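Side-chain contacts in phosphonopyruvate hydrolase (Variovorax sp., PDB 2HJP), which hydrolyses phosphonopyruvate to pyruvate and phosphate, cleaving its phosphorus-carbon bond with the help of a divalent metal ion: residues E271-L275 and Q276-R280; M281-V284 and E285-L289. One frame throughout, in Å; residues are numbered along the deposited sequence.

Contact 1. Residues E271-L275 and Q276-R280; sequences EIIEL and QGDER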
# COMPACT_ATOMS: atom_id res chain seq x y z
N GLU A 271 -22.30 20.01 -0.28
CA GLU A 271 -22.75 18.83 0.43
C GLU A 271 -21.63 17.76 0.54
O GLU A 271 -21.49 17.06 1.56
CB GLU A 271 -23.94 18.25 -0.30
CG GLU A 271 -25.24 18.93 0.01
CD GLU A 271 -26.33 18.22 -0.76
OE1 GLU A 271 -26.66 18.62 -1.89
OE2 GLU A 271 -26.83 17.22 -0.21
N ILE A 272 -20.86 17.60 -0.52
CA ILE A 272 -19.74 16.64 -0.44
C ILE A 272 -18.68 17.18 0.54
O ILE A 272 -18.09 16.42 1.36
CB ILE A 272 -19.09 16.46 -1.84
CG1 ILE A 272 -20.17 16.11 -2.85
CG2 ILE A 272 -17.99 15.36 -1.76
CD1 ILE A 272 -19.74 16.19 -4.31
N ILE A 273 -18.40 18.48 0.47
CA ILE A 273 -17.40 19.01 1.39
C ILE A 273 -17.80 18.77 2.87
O ILE A 273 -16.94 18.55 3.74
CB ILE A 273 -17.15 20.55 1.09
CG1 ILE A 273 -16.37 20.65 -0.25
CG2 ILE A 273 -16.26 21.21 2.16
CD1 ILE A 273 -16.40 22.02 -0.91
N GLU A 274 -19.10 18.83 3.16
CA GLU A 274 -19.55 18.59 4.52
C GLU A 274 -19.37 17.09 4.89
O GLU A 274 -18.99 16.73 6.00
CB GLU A 274 -21.03 19.04 4.66
CG GLU A 274 -21.58 18.81 6.11
CD GLU A 274 -23.13 18.93 6.21
OE1 GLU A 274 -23.72 19.78 5.50
OE2 GLU A 274 -23.75 18.18 7.02
N LEU A 275 -19.64 16.22 3.93
CA LEU A 275 -19.49 14.78 4.16
C LEU A 275 -18.01 14.44 4.36
O LEU A 275 -17.68 13.43 4.97
CB LEU A 275 -20.04 14.00 2.95
CG LEU A 275 -21.58 13.78 3.01
CD1 LEU A 275 -22.06 13.29 1.67
CD2 LEU A 275 -21.92 12.78 4.14
N GLN A 276 -17.14 15.29 3.84
CA GLN A 276 -15.71 15.10 4.01
C GLN A 276 -15.17 15.52 5.39
O GLN A 276 -14.00 15.35 5.67
CB GLN A 276 -14.97 15.92 2.93
CG GLN A 276 -14.90 15.25 1.54
CD GLN A 276 -14.32 16.25 0.53
OE1 GLN A 276 -14.84 17.39 0.37
NE2 GLN A 276 -13.23 15.86 -0.15
N GLY A 277 -16.02 16.08 6.24
CA GLY A 277 -15.57 16.48 7.57
C GLY A 277 -14.99 17.89 7.57
O GLY A 277 -14.15 18.23 8.44
N ASP A 278 -15.43 18.72 6.62
CA ASP A 278 -14.92 20.08 6.56
C ASP A 278 -15.04 20.83 7.90
O ASP A 278 -14.14 21.55 8.29
CB ASP A 278 -15.65 20.86 5.49
CG ASP A 278 -14.95 22.17 5.16
OD1 ASP A 278 -13.78 22.10 4.66
OD2 ASP A 278 -15.61 23.23 5.42
N GLU A 279 -16.16 20.66 8.58
CA GLU A 279 -16.42 21.31 9.85
C GLU A 279 -15.30 21.03 10.88
O GLU A 279 -14.71 21.94 11.48
CB GLU A 279 -17.74 20.78 10.40
CG GLU A 279 -18.95 21.61 10.04
CD GLU A 279 -19.21 22.66 11.10
OE1 GLU A 279 -18.52 23.71 11.06
OE2 GLU A 279 -20.08 22.42 11.99
N ARG A 280 -15.05 19.75 11.08
CA ARG A 280 -14.01 19.33 11.98
C ARG A 280 -12.68 19.96 11.55
O ARG A 280 -11.96 20.55 12.35
CB ARG A 280 -13.93 17.80 11.99
CG ARG A 280 -12.81 17.30 12.90
CD ARG A 280 -12.82 15.80 13.12
NE ARG A 280 -11.65 15.15 12.53
CZ ARG A 280 -10.86 14.31 13.18
NH1 ARG A 280 -11.10 14.01 14.46
NH2 ARG A 280 -9.84 13.73 12.54
O HOH W 1 -18.59 18.54 8.01

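Contact 2. Residues M281-V284 and E285-L289; sequences MRAV and EARYL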
# COMPACT_ATOMS: atom_id res chain seq x y z
N MET A 281 -12.36 19.86 10.27
CA MET A 281 -11.14 20.43 9.79
C MET A 281 -11.06 21.93 10.07
O MET A 281 -9.99 22.43 10.41
CB MET A 281 -10.91 20.14 8.29
CG MET A 281 -9.56 20.69 7.79
SD MET A 281 -9.24 20.58 6.04
CE MET A 281 -10.67 21.50 5.37
N ARG A 282 -12.17 22.68 9.93
CA ARG A 282 -12.08 24.13 10.24
C ARG A 282 -11.82 24.39 11.73
O ARG A 282 -11.16 25.36 12.12
CB ARG A 282 -13.36 24.90 9.76
CG ARG A 282 -13.37 25.00 8.21
CD ARG A 282 -14.64 25.70 7.64
NE ARG A 282 -15.76 25.32 8.49
CZ ARG A 282 -17.02 25.16 8.10
NH1 ARG A 282 -17.37 25.36 6.82
NH2 ARG A 282 -17.92 24.78 8.98
N ALA A 283 -12.34 23.52 12.58
CA ALA A 283 -12.11 23.68 14.02
C ALA A 283 -10.61 23.44 14.26
O ALA A 283 -9.93 24.23 14.97
CB ALA A 283 -12.97 22.70 14.80
N VAL A 284 -10.07 22.39 13.62
CA VAL A 284 -8.65 22.10 13.78
C VAL A 284 -7.78 23.27 13.27
O VAL A 284 -6.83 23.72 13.97
CB VAL A 284 -8.29 20.75 13.11
CG1 VAL A 284 -6.72 20.57 13.00
CG2 VAL A 284 -8.80 19.60 13.99
N GLU A 285 -8.08 23.80 12.09
CA GLU A 285 -7.30 24.91 11.56
C GLU A 285 -7.42 26.09 12.47
O GLU A 285 -6.42 26.80 12.74
CB GLU A 285 -7.79 25.42 10.20
CG GLU A 285 -7.68 24.49 9.09
CD GLU A 285 -7.86 25.19 7.73
OE1 GLU A 285 -7.48 26.37 7.56
OE2 GLU A 285 -8.37 24.52 6.82
N ALA A 286 -8.64 26.35 12.92
CA ALA A 286 -8.84 27.50 13.81
C ALA A 286 -8.08 27.32 15.11
O ALA A 286 -7.54 28.29 15.63
CB ALA A 286 -10.30 27.70 14.11
N ARG A 287 -7.99 26.11 15.66
CA ARG A 287 -7.30 26.05 16.95
C ARG A 287 -5.83 25.72 16.92
O ARG A 287 -5.12 25.96 17.90
CB ARG A 287 -8.03 25.16 17.96
CG ARG A 287 -9.26 24.46 17.45
CD ARG A 287 -10.62 24.87 17.96
NE ARG A 287 -11.20 23.80 18.73
CZ ARG A 287 -12.49 23.58 19.02
NH1 ARG A 287 -12.73 22.51 19.78
NH2 ARG A 287 -13.53 24.34 18.62
N TYR A 288 -5.33 25.23 15.78
CA TYR A 288 -3.93 24.83 15.74
C TYR A 288 -3.05 25.38 14.61
O TYR A 288 -1.85 25.21 14.67
CB TYR A 288 -3.82 23.28 15.74
CG TYR A 288 -4.50 22.59 16.91
CD1 TYR A 288 -5.72 21.91 16.73
CD2 TYR A 288 -4.01 22.77 18.24
CE1 TYR A 288 -6.45 21.44 17.84
CE2 TYR A 288 -4.77 22.29 19.35
CZ TYR A 288 -5.99 21.64 19.12
OH TYR A 288 -6.80 21.27 20.19
N LEU A 289 -3.62 25.99 13.58
CA LEU A 289 -2.79 26.50 12.49
C LEU A 289 -2.41 27.92 12.93
O LEU A 289 -3.26 28.82 12.97
CB LEU A 289 -3.58 26.56 11.19
CG LEU A 289 -3.04 25.97 9.90
CD1 LEU A 289 -3.63 26.79 8.75
CD2 LEU A 289 -1.58 26.02 9.81

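Contact 1. Residues E271-L275 and Q276-R280
Helix 269-275 ends in a Schellman motif where its last turn meets Gln276 and Gly277. Gln276 N still bonds to Ile272 O at 2.9 Å in the helical manner. Gly277, with phi at 87°, breaks the helix; its N reaches back 3.0 Å to Glu274 O from above the carbonyl plane, while Asp278 N bonds in the carbonyl plane to Ile273 O at 3.3 Å. Gly277 is also the N-cap of helix 278-288, and a water bridges Glu274 O and Glu279 N across the corner.

In Gln276, CG is anti to the carbonyl carbon (chi1 -80°), and the extended chain runs back along the preceding turn, bringing OE1 to 3.2 Å from Ile273 CA and CG to 3.4 Å from Ile272 O. Ile273 lies alongside Asp278, its CG2 3.4 Å from Asp278 CB. With an alanine here in place of Gln276, the space beside Ile272 and Ile273 would probably be left unfilled and the packing on Val52 of the second subunit lost. Leu275 rests on Leu26, Leu30 and Gln33 of helix 25-34. The bonds within the corner are thus made by backbone atoms, while the carboxylate of Asp278 turns to Arg282, a pairing likely to favour its ionised form.

Contact 2. Residues M281-V284 and E285-L289
Met281 opens the segment lying side by side with Glu285, one helical turn on. Its CG stands anti to the backbone N (chi1 -177°), and a bend at the last torsion brings CE within 4.1 Å of Glu285 OE2, so a methyl and a thioether skirt a carboxylate. The aliphatic part of Glu285 comes nearer to the backbone: CG packs 3.4 Å from Met281 O, the same oxygen that accepts a fairly straight bond from Glu285 N (166°). Met281 also meets Pro53 of the second subunit and Tyr94 of the third.

Arg282 contributes its carbonyl, which accepts Ala286 N at 2.8 Å; Ala286 CB sits close to that oxygen as well. The guanidinium turns back along the helix to a salt bridge with Glu279. The backbone bonds of Glu285 N and Ala286 N, each to the carbonyl four residues earlier, are the regular pattern of an alpha-helix, here helix 278-288, the last in a chain whose main body is a TIM barrel of the PEP mutase/isocitrate lyase superfamily.

As modelled, the Ala283 methyl lies over one face of the Arg287 guanidinium, offset toward its rim, with Ala283 CB 4.2 Å from Arg287 NH2, though the placing of this arginine is doubtful. Val284 closes the segment: its O accepts Tyr288 N at 2.8 Å, and the Val284 and Tyr288 side chains cross at a slant, Val284 CG1 lying 4.1 Å from Tyr288 CD1. Val284 also packs on His93 of the third subunit, and Tyr288 on Ala143 of that same subunit.

How the contacts relate
The two contacts adjoin in sequence and share helix 278-288, their centres about 14 Å apart. Contact 1 joins that helix to helix 269-275 through a corner, whereas contact 2 stays within one helix and runs to its end. Neither belongs to the barrel core: both are partly buried and lie away from the active site of their own chain, though contact 1 packs Ile273 on the substrate-binding Phe44 of the second subunit. Their chemistry differs with their place: a glycine and changes of backbone direction dominate the first, regular helical bonding and side chains one turn apart the second. Arg282 ties the two together by salt bridges. Both also touch the second and third subunits, which places this C-terminal region among the chains of the tetramer.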